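Local coordinates for putative aminooxidase (Propionibacterium acnes, PDB 2BA9), which isomerises polyunsaturated fatty acids to give conjugated linoleic acid, with a bound flavin-adenine dinucleotide as cofactor in a fold of the flavin-containing amine oxidoreductase family, at residues G382-V387 with G400-F405; D174-A179 with F371-S376; D284-K289 with H357-I362. All blocks are in the same frame, centred on the assembly; numbering follows the deposited sequence.

Contact 1. Residues G382-V387 with G400-F405. With FAD (flavin-adenine dinucleotide), chain D.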
loop_
_atom_site.group_PDB
_atom_site.type_symbol
_atom_site.label_atom_id
_atom_site.label_comp_id
_atom_site.label_asym_id
_atom_site.label_seq_id
_atom_site.Cartn_x
_atom_site.Cartn_y
_atom_site.Cartn_z
ATOM N N GLY A 382 -9.323 -16.841 11.533
ATOM C CA GLY A 382 -10.561 -16.273 11.005
ATOM C C GLY A 382 -10.667 -14.761 11.058
ATOM O O GLY A 382 -11.755 -14.221 10.868
ATOM N N TRP A 383 -9.544 -14.068 11.273
ATOM C CA TRP A 383 -9.537 -12.608 11.491
ATOM C C TRP A 383 -10.586 -11.850 10.676
ATOM O O TRP A 383 -11.372 -11.122 11.242
ATOM C CB TRP A 383 -8.146 -12.002 11.226
ATOM C CG TRP A 383 -7.926 -10.670 11.906
ATOM C CD1 TRP A 383 -7.380 -10.459 13.153
ATOM C CD2 TRP A 383 -8.225 -9.370 11.377
ATOM N NE1 TRP A 383 -7.336 -9.107 13.426
ATOM C CE2 TRP A 383 -7.849 -8.421 12.357
ATOM C CE3 TRP A 383 -8.784 -8.917 10.175
ATOM C CZ2 TRP A 383 -8.020 -7.060 12.171
ATOM C CZ3 TRP A 383 -8.942 -7.555 9.987
ATOM C CH2 TRP A 383 -8.561 -6.644 10.979
ATOM N N TYR A 384 -10.608 -12.061 9.363
ATOM C CA TYR A 384 -11.478 -11.295 8.441
ATOM C C TYR A 384 -12.940 -11.780 8.420
ATOM O O TYR A 384 -13.840 -11.034 8.041
ATOM C CB TYR A 384 -10.896 -11.301 7.013
ATOM C CG TYR A 384 -9.640 -10.487 6.850
ATOM C CD1 TYR A 384 -9.704 -9.134 6.540
ATOM C CD2 TYR A 384 -8.382 -11.063 7.004
ATOM C CE1 TYR A 384 -8.568 -8.377 6.385
ATOM C CE2 TYR A 384 -7.211 -10.294 6.854
ATOM C CZ TYR A 384 -7.320 -8.949 6.545
ATOM O OH TYR A 384 -6.202 -8.148 6.392
ATOM N N GLU A 385 -13.175 -13.031 8.814
ATOM C CA GLU A 385 -14.532 -13.504 9.019
ATOM C C GLU A 385 -15.130 -12.699 10.163
ATOM O O GLU A 385 -16.257 -12.220 10.077
ATOM C CB GLU A 385 -14.560 -15.010 9.330
ATOM C CG GLU A 385 -14.202 -15.885 8.125
ATOM C CD GLU A 385 -14.462 -17.356 8.368
ATOM O OE1 GLU A 385 -15.639 -17.717 8.522
ATOM O OE2 GLU A 385 -13.496 -18.153 8.383
ATOM N N LYS A 386 -14.349 -12.525 11.226
ATOM C CA LYS A 386 -14.776 -11.707 12.351
ATOM C C LYS A 386 -14.957 -10.243 11.941
ATOM O O LYS A 386 -16.042 -9.687 12.088
ATOM C CB LYS A 386 -13.777 -11.814 13.506
ATOM C CG LYS A 386 -14.154 -10.986 14.724
ATOM C CD LYS A 386 -15.374 -11.556 15.473
ATOM C CE LYS A 386 -15.391 -11.118 16.941
ATOM N NZ LYS A 386 -16.292 -11.929 17.829
ATOM N N VAL A 387 -13.909 -9.618 11.411
ATOM C CA VAL A 387 -13.954 -8.166 11.196
ATOM C C VAL A 387 -14.988 -7.769 10.128
ATOM O O VAL A 387 -15.698 -6.772 10.297
ATOM C CB VAL A 387 -12.558 -7.578 10.941
ATOM C CG1 VAL A 387 -12.643 -6.082 10.588
ATOM C CG2 VAL A 387 -11.694 -7.788 12.175
ATOM N N GLY A 400 -10.006 0.788 4.110
ATOM C CA GLY A 400 -8.587 1.128 4.040
ATOM C C GLY A 400 -7.699 -0.088 3.893
ATOM O O GLY A 400 -8.166 -1.190 3.600
ATOM N N GLU A 401 -6.404 0.104 4.103
ATOM C CA GLU A 401 -5.422 -0.922 3.751
ATOM C C GLU A 401 -5.657 -2.263 4.461
ATOM O O GLU A 401 -5.603 -3.300 3.813
ATOM C CB GLU A 401 -4.014 -0.419 3.993
ATOM C CG GLU A 401 -3.584 0.695 3.018
ATOM C CD GLU A 401 -2.230 1.296 3.366
ATOM O OE1 GLU A 401 -1.984 1.531 4.566
ATOM O OE2 GLU A 401 -1.418 1.540 2.454
ATOM N N ILE A 402 -5.959 -2.237 5.759
ATOM C CA ILE A 402 -6.124 -3.471 6.541
ATOM C C ILE A 402 -7.167 -4.431 5.951
ATOM O O ILE A 402 -6.962 -5.629 6.019
ATOM C CB ILE A 402 -6.448 -3.185 8.041
ATOM C CG1 ILE A 402 -6.310 -4.451 8.912
ATOM C CG2 ILE A 402 -7.864 -2.584 8.181
ATOM C CD1 ILE A 402 -5.058 -5.272 8.704
ATOM N N MET A 403 -8.228 -3.905 5.327
ATOM C CA MET A 403 -9.352 -4.732 4.813
ATOM C C MET A 403 -9.165 -5.267 3.388
ATOM O O MET A 403 -9.967 -6.085 2.903
ATOM C CB MET A 403 -10.678 -3.950 4.850
ATOM C CG MET A 403 -11.109 -3.465 6.227
ATOM S SD MET A 403 -11.015 -4.700 7.556
ATOM C CE MET A 403 -12.117 -5.964 6.916
ATOM N N SER A 404 -8.114 -4.792 2.729
ATOM C CA SER A 404 -7.830 -5.134 1.343
ATOM C C SER A 404 -6.333 -5.415 1.210
ATOM O O SER A 404 -5.875 -6.520 1.492
ATOM C CB SER A 404 -8.289 -4.003 0.401
ATOM O OG SER A 404 -7.702 -2.741 0.737
ATOM N N PHE A 405 -5.576 -4.409 0.795
ATOM C CA PHE A 405 -4.135 -4.537 0.679
ATOM C C PHE A 405 -3.553 -3.142 0.655
ATOM O O PHE A 405 -4.253 -2.190 0.301
ATOM C CB PHE A 405 -3.767 -5.301 -0.593
ATOM C CG PHE A 405 -2.304 -5.462 -0.783
ATOM C CD1 PHE A 405 -1.600 -6.407 -0.047
ATOM C CD2 PHE A 405 -1.613 -4.649 -1.674
ATOM C CE1 PHE A 405 -0.228 -6.548 -0.208
ATOM C CE2 PHE A 405 -0.241 -4.777 -1.832
ATOM C CZ PHE A 405 0.450 -5.737 -1.109
HETATM P PA FAD D . -3.140 6.264 3.474
HETATM O O1A FAD D . -2.607 6.478 2.088
HETATM O O2A FAD D . -2.122 5.992 4.561
HETATM O O5B FAD D . -3.937 7.580 3.921
HETATM C C5B FAD D . -4.568 7.560 5.180
HETATM C C4B FAD D . -5.060 8.947 5.536
HETATM O O4B FAD D . -5.721 8.890 6.784
HETATM C C3B FAD D . -3.912 9.954 5.635
HETATM O O3B FAD D . -4.182 11.073 4.822
HETATM C C2B FAD D . -3.852 10.281 7.109
HETATM O O2B FAD D . -3.315 11.577 7.372
HETATM C C1B FAD D . -5.301 10.000 7.544
HETATM N N9A FAD D . -5.360 9.747 8.995
HETATM C C8A FAD D . -4.631 8.827 9.718
HETATM N N7A FAD D . -4.970 8.936 11.034
HETATM C C5A FAD D . -5.909 9.915 11.156
HETATM C C6A FAD D . -6.597 10.463 12.257
HETATM N N6A FAD D . -6.656 9.750 13.429
HETATM N N1A FAD D . -7.537 11.462 12.029
HETATM C C2A FAD D . -7.758 11.967 10.755
HETATM N N3A FAD D . -7.070 11.422 9.679
HETATM C C4A FAD D . -6.151 10.435 9.873
HETATM N N1 FAD D . 0.557 1.804 -3.949
HETATM C C2 FAD D . 0.375 1.314 -5.226
HETATM O O2 FAD D . -0.760 1.064 -5.632
HETATM N N3 FAD D . 1.471 1.078 -6.033
HETATM C C4 FAD D . 2.742 1.359 -5.579
HETATM O O4 FAD D . 3.703 1.153 -6.337
HETATM C C4X FAD D . 2.928 1.870 -4.290
HETATM N N5 FAD D . 4.190 2.142 -3.791
HETATM C C5X FAD D . 4.372 2.796 -2.587
HETATM C C6 FAD D . 5.644 3.186 -2.177
HETATM C C7 FAD D . 5.806 3.878 -0.979
HETATM C C7M FAD D . 7.192 4.297 -0.576
HETATM C C8 FAD D . 4.697 4.167 -0.188
HETATM C C8M FAD D . 4.819 4.905 1.110
HETATM C C9 FAD D . 3.430 3.768 -0.604
HETATM C C9A FAD D . 3.251 3.071 -1.800
HETATM N N10 FAD D . 1.982 2.639 -2.230
HETATM C C10 FAD D . 1.815 2.107 -3.489
HETATM C "C1'" FAD D . 0.875 2.422 -1.255
HETATM C "C2'" FAD D . -0.196 3.500 -1.358
HETATM O "O2'" FAD D . 0.363 4.809 -1.372
HETATM C "C3'" FAD D . -1.140 3.319 -0.179
HETATM O "O3'" FAD D . -1.564 1.955 -0.119
HETATM C "C4'" FAD D . -2.331 4.258 -0.286
HETATM O "O4'" FAD D . -1.943 5.610 -0.070
HETATM C "C5'" FAD D . -3.389 3.810 0.713
HETATM O "O5'" FAD D . -4.358 4.807 0.867
HETATM P P FAD D . -5.251 4.866 2.218
HETATM O O1P FAD D . -6.184 6.061 2.184
HETATM O O2P FAD D . -5.983 3.574 2.337
HETATM O O3P FAD D . -4.222 5.077 3.432
#
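The Tyr384 ring meets the 400-405 segment edge-on: the carbonyl oxygen of Ile402 and CE of Met403 both lie at its edge, close to the ring plane, while CE3 of Trp383 sits 3.6 Å above one face, over the ring centre. His133 also stacks on this ring. The indole of Trp383 carries CG2 of Val387 on a face, offset toward the rim, and has SD of Met403 and, in plane, CG of Tyr384 at its edge; CG1 of Ile402 reaches its CH2 atom obliquely at 3.8 Å. The indole NE1 is hydrogen-bonded to Tyr272 O. With CG turned anti to its carbonyl carbon (chi1 -70°), Tyr384 sends its phenol across to the other segment, where OH donates to Ile402 O at 2.7 Å. The bond is almost collinear with the carbonyl, C=O...OH 171°. Tyrosine suits the place because its flat ring packs among apolar groups while its hydroxyl pairs with a buried carbonyl; that hydroxyl is also hydrogen-bonded to Tyr180. Met403 starts out pointing away from the helix, but bends at chi2 and chi3 and brings its thioether back, so that SD lies 3.7 Å from CG1 of Val387 and CE 4.0 Å from CD1 of Tyr384. A flexible, unbranched chain can make that return. Beyond the packing, OE2 of Glu401 accepts a 2.6 Å hydrogen bond from the ribityl hydroxyl O3' of the flavin cofactor, and its OE1 forms a salt bridge with Lys45, which probably favours the carboxylate form. One short segment therefore turns an apolar, singly hydrogen-bonded side to helix 383-389 and a charged side chain to the cofactor.

Contact 2. Residues D174-A179 with F371-S376; sequences DNVPAA and FPHVSS
Apolar contact centres on Val176, whose CG1 meets the edge of the Phe371 ring near its plane, 3.9 Å from CE2. Because CG1 stands anti to the backbone N (chi1 166°), CG2 lies 4.2 Å from NE2 of His373, approaching that ring obliquely. A beta-branched valine can thus touch two rings. Pro177, the N-cap of helix 178-184, closes its ring over the other backbone, CG 3.6 Å from both Val374 O and Ser376 N, and has no N-H to offer that carbonyl.

His373 and Phe371 overlap face to face, each offset toward the rim of the other, and ND1 of His373 donates to Phe371 O at 2.7 Å, in the imidazole plane and nearly straight (168°).

No hydrogen bond crosses directly; the polar links across the contact run through two waters. One donates to Asn175 O and accepts from Ser376 N at 3.0 Å. A second, in the imidazole plane, joins His373 NE2 at 2.7 Å to Asn175 OD1, to which it donates. ND2 of Asn175 donates to Asp174 OD2, almost straight (168°), from above the carboxylate plane.

This ties the far end of strand 359-373 to the loop before helix 178-184, whose Tyr180 bonds Val374 N and meets Phe371 edge-to-face. With both ring nitrogens engaged, the rotation of His373 is set, whereas Val374 O is buried without a polar partner.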
loop_
_atom_site.group_PDB
_atom_site.type_symbol
_atom_site.label_atom_id
_atom_site.label_comp_id
_atom_site.label_asym_id
_atom_site.label_seq_id
_atom_site.Cartn_x
_atom_site.Cartn_y
_atom_site.Cartn_z
ATOM N N ASP A 174 8.744 -15.312 4.021
ATOM C CA ASP A 174 8.855 -16.283 5.111
ATOM C C ASP A 174 7.696 -16.168 6.135
ATOM O O ASP A 174 7.437 -17.107 6.882
ATOM C CB ASP A 174 10.213 -16.147 5.818
ATOM C CG ASP A 174 10.379 -14.796 6.523
ATOM O OD1 ASP A 174 10.938 -13.871 5.892
ATOM O OD2 ASP A 174 9.954 -14.665 7.696
ATOM N N ASN A 175 7.017 -15.016 6.163
ATOM C CA ASN A 175 5.926 -14.784 7.101
ATOM C C ASN A 175 4.642 -14.136 6.540
ATOM O O ASN A 175 3.560 -14.439 7.012
ATOM C CB ASN A 175 6.444 -13.969 8.284
ATOM C CG ASN A 175 6.903 -12.590 7.883
ATOM O OD1 ASN A 175 6.137 -11.648 7.953
ATOM N ND2 ASN A 175 8.148 -12.467 7.457
ATOM N N VAL A 176 4.735 -13.257 5.547
ATOM C CA VAL A 176 3.527 -12.568 5.036
ATOM C C VAL A 176 2.620 -13.550 4.300
ATOM O O VAL A 176 3.069 -14.211 3.361
ATOM C CB VAL A 176 3.871 -11.420 4.087
ATOM C CG1 VAL A 176 2.621 -10.951 3.321
ATOM C CG2 VAL A 176 4.505 -10.275 4.836
ATOM N N PRO A 177 1.345 -13.663 4.722
ATOM C CA PRO A 177 0.434 -14.636 4.108
ATOM C C PRO A 177 0.195 -14.494 2.596
ATOM O O PRO A 177 0.074 -13.365 2.085
ATOM C CB PRO A 177 -0.884 -14.403 4.869
ATOM C CG PRO A 177 -0.476 -13.799 6.172
ATOM C CD PRO A 177 0.698 -12.946 5.845
ATOM N N ALA A 178 0.068 -15.644 1.919
ATOM C CA ALA A 178 -0.106 -15.708 0.454
ATOM C C ALA A 178 -1.236 -14.814 -0.082
ATOM O O ALA A 178 -1.096 -14.208 -1.150
ATOM C CB ALA A 178 -0.325 -17.156 0.004
ATOM N N ALA A 179 -2.331 -14.732 0.665
ATOM C CA ALA A 179 -3.528 -13.956 0.266
ATOM C C ALA A 179 -3.245 -12.478 -0.030
ATOM O O ALA A 179 -3.853 -11.878 -0.919
ATOM C CB ALA A 179 -4.574 -14.047 1.341
ATOM N N PHE A 371 1.579 -1.067 5.077
ATOM C CA PHE A 371 1.044 -2.414 4.959
ATOM C C PHE A 371 0.509 -3.015 6.250
ATOM O O PHE A 371 1.076 -3.981 6.755
ATOM C CB PHE A 371 2.096 -3.347 4.326
ATOM C CG PHE A 371 1.580 -4.746 4.039
ATOM C CD1 PHE A 371 0.284 -4.955 3.555
ATOM C CD2 PHE A 371 2.384 -5.847 4.260
ATOM C CE1 PHE A 371 -0.189 -6.234 3.267
ATOM C CE2 PHE A 371 1.911 -7.145 4.002
ATOM C CZ PHE A 371 0.619 -7.332 3.496
ATOM N N PRO A 372 -0.599 -2.459 6.783
ATOM C CA PRO A 372 -1.207 -3.162 7.904
ATOM C C PRO A 372 -1.718 -4.512 7.439
ATOM O O PRO A 372 -2.319 -4.625 6.367
ATOM C CB PRO A 372 -2.381 -2.258 8.309
ATOM C CG PRO A 372 -2.693 -1.463 7.050
ATOM C CD PRO A 372 -1.342 -1.237 6.425
ATOM N N HIS A 373 -1.475 -5.531 8.243
ATOM C CA HIS A 373 -1.926 -6.872 7.936
ATOM C C HIS A 373 -1.939 -7.708 9.218
ATOM O O HIS A 373 -1.571 -7.217 10.291
ATOM C CB HIS A 373 -1.034 -7.500 6.866
ATOM C CG HIS A 373 0.389 -7.682 7.279
ATOM N ND1 HIS A 373 1.295 -6.639 7.322
ATOM C CD2 HIS A 373 1.080 -8.794 7.616
ATOM C CE1 HIS A 373 2.476 -7.100 7.688
ATOM N NE2 HIS A 373 2.375 -8.403 7.876
ATOM N N VAL A 374 -2.359 -8.963 9.094
ATOM C CA VAL A 374 -2.307 -9.907 10.224
ATOM C C VAL A 374 -1.446 -11.123 9.859
ATOM O O VAL A 374 -1.106 -11.343 8.686
ATOM C CB VAL A 374 -3.709 -10.317 10.743
ATOM C CG1 VAL A 374 -4.449 -9.089 11.305
ATOM C CG2 VAL A 374 -4.540 -11.024 9.652
ATOM N N SER A 375 -1.065 -11.871 10.891
ATOM C CA SER A 375 -0.173 -12.998 10.750
ATOM C C SER A 375 -0.915 -14.154 10.107
ATOM O O SER A 375 -2.160 -14.200 10.105
ATOM C CB SER A 375 0.367 -13.426 12.124
ATOM O OG SER A 375 -0.701 -13.821 12.981
ATOM N N SER A 376 -0.152 -15.097 9.566
ATOM C CA SER A 376 -0.743 -16.303 9.002
ATOM C C SER A 376 -1.677 -17.006 10.006
ATOM O O SER A 376 -2.804 -17.372 9.664
ATOM C CB SER A 376 0.351 -17.255 8.521
ATOM O OG SER A 376 -0.222 -18.412 7.931
HETATM O O HOH W 1 2.809 -14.770 9.630
HETATM O O HOH W 2 4.170 -10.188 8.903
#

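Contact 3. Residues D284-K289 with H357-I362; sequences DACLVK and HPVEKI
Lys289 lays its aliphatic chain over Glu360 and crosses Pro358 at about a right angle, its CG 3.8 Å from CG of the proline. Its CB is 3.3 Å from OE2 of Glu360, but NZ stops 4.5 Å from that oxygen: the opposite charges are near each other without forming a salt bridge. Long, charged chains suit a place where methylenes can pack in an exposed position.

The backbones pair as antiparallel strands. Leu287 N donates to Lys361 O at 2.8 Å, and Lys289 N to Pro358 O. Between them lies a classic beta bulge, in which Glu360 and Lys361 both face Leu287: Leu287 O accepts from Glu360 N at 2.9 Å and, weakly, from Lys361 N at 3.3 Å. The extra residue shifts the register by one and the chain turns a corner at Glu360.

Cys286, Val288, Val359 and Ile362 share one sheet face. SG of Cys286 stands 4.1 Å from both CG2 of Val359 and CG1 of Ile362, a small thiol that both branched chains can approach. With CG2 of Ile362 anti to its backbone N, that methyl lies 3.4 Å from OD1 of Asp284. This oxygen is also close to Glu365 OE2, a like charge that would tend to raise the pKa of one of the acids. Leu287 and Lys361 occupy the other face, CB against CB.

Strand 277-288 lies between 359-373 and 325-330 in the mixed sheet, 359-373 being an outermost strand. Helix 341-355 packs on the Val359 and Ile362 face through Leu349 and Arg345, and Ile325 and Thr327 of strand 325-330 reach Val288 and Cys286.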
loop_
_atom_site.group_PDB
_atom_site.type_symbol
_atom_site.label_atom_id
_atom_site.label_comp_id
_atom_site.label_asym_id
_atom_site.label_seq_id
_atom_site.Cartn_x
_atom_site.Cartn_y
_atom_site.Cartn_z
ATOM N N ASP A 284 14.121 7.777 1.707
ATOM C CA ASP A 284 14.999 8.923 1.791
ATOM C C ASP A 284 15.113 9.508 0.403
ATOM O O ASP A 284 15.422 8.785 -0.547
ATOM C CB ASP A 284 16.385 8.511 2.282
ATOM C CG ASP A 284 16.411 8.178 3.740
ATOM O OD1 ASP A 284 16.914 9.019 4.509
ATOM O OD2 ASP A 284 15.962 7.076 4.119
ATOM N N ALA A 285 14.857 10.810 0.295
ATOM C CA ALA A 285 15.003 11.546 -0.963
ATOM C C ALA A 285 16.401 12.129 -0.998
ATOM O O ALA A 285 16.755 12.918 -0.128
ATOM C CB ALA A 285 13.929 12.656 -1.097
ATOM N N CYS A 286 17.182 11.722 -2.002
ATOM C CA CYS A 286 18.625 11.971 -2.055
ATOM C C CYS A 286 19.060 12.799 -3.262
ATOM O O CYS A 286 18.572 12.593 -4.351
ATOM C CB CYS A 286 19.382 10.639 -2.093
ATOM S SG CYS A 286 19.084 9.538 -0.693
ATOM N N LEU A 287 19.956 13.752 -3.036
ATOM C CA LEU A 287 20.804 14.301 -4.079
ATOM C C LEU A 287 22.021 13.396 -4.107
ATOM O O LEU A 287 22.590 13.091 -3.067
ATOM C CB LEU A 287 21.211 15.748 -3.773
ATOM C CG LEU A 287 20.040 16.721 -3.632
ATOM C CD1 LEU A 287 20.509 18.179 -3.395
ATOM C CD2 LEU A 287 19.161 16.624 -4.853
ATOM N N VAL A 288 22.399 12.947 -5.299
ATOM C CA VAL A 288 23.501 12.008 -5.448
ATOM C C VAL A 288 24.620 12.641 -6.291
ATOM O O VAL A 288 24.366 13.482 -7.160
ATOM C CB VAL A 288 23.011 10.623 -6.057
ATOM C CG1 VAL A 288 21.964 9.951 -5.153
ATOM C CG2 VAL A 288 22.450 10.771 -7.458
ATOM N N LYS A 289 25.862 12.283 -5.989
ATOM C CA LYS A 289 26.935 12.451 -6.971
ATOM C C LYS A 289 27.049 11.108 -7.693
ATOM O O LYS A 289 26.764 10.041 -7.110
ATOM C CB LYS A 289 28.270 12.915 -6.354
ATOM C CG LYS A 289 28.599 12.360 -4.960
ATOM C CD LYS A 289 29.945 12.877 -4.456
ATOM C CE LYS A 289 30.166 12.508 -2.990
ATOM N NZ LYS A 289 29.405 13.396 -2.042
ATOM N N HIS A 357 26.772 5.388 -6.352
ATOM C CA HIS A 357 25.908 6.554 -6.476
ATOM C C HIS A 357 25.899 7.282 -5.130
ATOM O O HIS A 357 24.871 7.344 -4.459
ATOM C CB HIS A 357 24.500 6.119 -6.892
ATOM C CG HIS A 357 24.469 5.239 -8.105
ATOM N ND1 HIS A 357 24.887 5.669 -9.350
ATOM C CD2 HIS A 357 24.068 3.953 -8.264
ATOM C CE1 HIS A 357 24.748 4.682 -10.217
ATOM N NE2 HIS A 357 24.250 3.631 -9.586
ATOM N N PRO A 358 27.076 7.783 -4.702
ATOM C CA PRO A 358 27.166 8.330 -3.345
ATOM C C PRO A 358 26.277 9.565 -3.049
ATOM O O PRO A 358 26.110 10.442 -3.902
ATOM C CB PRO A 358 28.656 8.641 -3.178
ATOM C CG PRO A 358 29.255 8.592 -4.541
ATOM C CD PRO A 358 28.370 7.783 -5.405
ATOM N N VAL A 359 25.721 9.604 -1.837
ATOM C CA VAL A 359 24.772 10.636 -1.438
ATOM C C VAL A 359 25.529 11.907 -1.048
ATOM O O VAL A 359 26.468 11.864 -0.254
ATOM C CB VAL A 359 23.861 10.144 -0.260
ATOM C CG1 VAL A 359 22.872 11.234 0.204
ATOM C CG2 VAL A 359 23.095 8.885 -0.656
ATOM N N GLU A 360 25.143 13.036 -1.626
ATOM C CA GLU A 360 25.615 14.326 -1.146
ATOM C C GLU A 360 24.699 14.877 -0.074
ATOM O O GLU A 360 25.158 15.562 0.831
ATOM C CB GLU A 360 25.681 15.339 -2.281
ATOM C CG GLU A 360 26.604 14.898 -3.395
ATOM C CD GLU A 360 26.581 15.831 -4.591
ATOM O OE1 GLU A 360 25.500 16.392 -4.907
ATOM O OE2 GLU A 360 27.654 15.994 -5.215
ATOM N N LYS A 361 23.401 14.611 -0.214
ATOM C CA LYS A 361 22.406 15.146 0.689
ATOM C C LYS A 361 21.135 14.310 0.706
ATOM O O LYS A 361 20.715 13.834 -0.322
ATOM C CB LYS A 361 22.050 16.557 0.246
ATOM C CG LYS A 361 21.457 17.401 1.342
ATOM C CD LYS A 361 22.516 17.932 2.298
ATOM C CE LYS A 361 23.356 19.063 1.674
ATOM N NZ LYS A 361 22.645 19.891 0.684
ATOM N N ILE A 362 20.535 14.167 1.894
ATOM C CA ILE A 362 19.160 13.674 2.058
ATOM C C ILE A 362 18.305 14.876 2.456
ATOM O O ILE A 362 18.458 15.427 3.569
ATOM C CB ILE A 362 19.014 12.591 3.165
ATOM C CG1 ILE A 362 19.899 11.366 2.889
ATOM C CG2 ILE A 362 17.576 12.131 3.251
ATOM C CD1 ILE A 362 20.219 10.546 4.140
#

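How the contacts relate
Strand 359-373 joins contacts 2 and 3: contact 3 lies at its start, paired with strand 277-288, and contact 2 at its far end, their centres 33 Å apart. In sequence, contact 3 is nested within the loop that contact 2 closes. Contacts 1 and 2 adjoin, with centres 11 Å apart; Phe405 CE1 meets Phe371 CE1 at 3.5 Å, and the indole edge of Trp383 packs on Val374. Contact 1 supplies Gly400 and Glu401 to the flavin pocket, whereas the side chain of Phe371 in contact 2 stays about 8 Å from the cofactor and that of Asp284 in contact 3 about 10 Å. Contacts 1 and 3 lie on opposite sides of the chain's centre, their centres 38 Å apart.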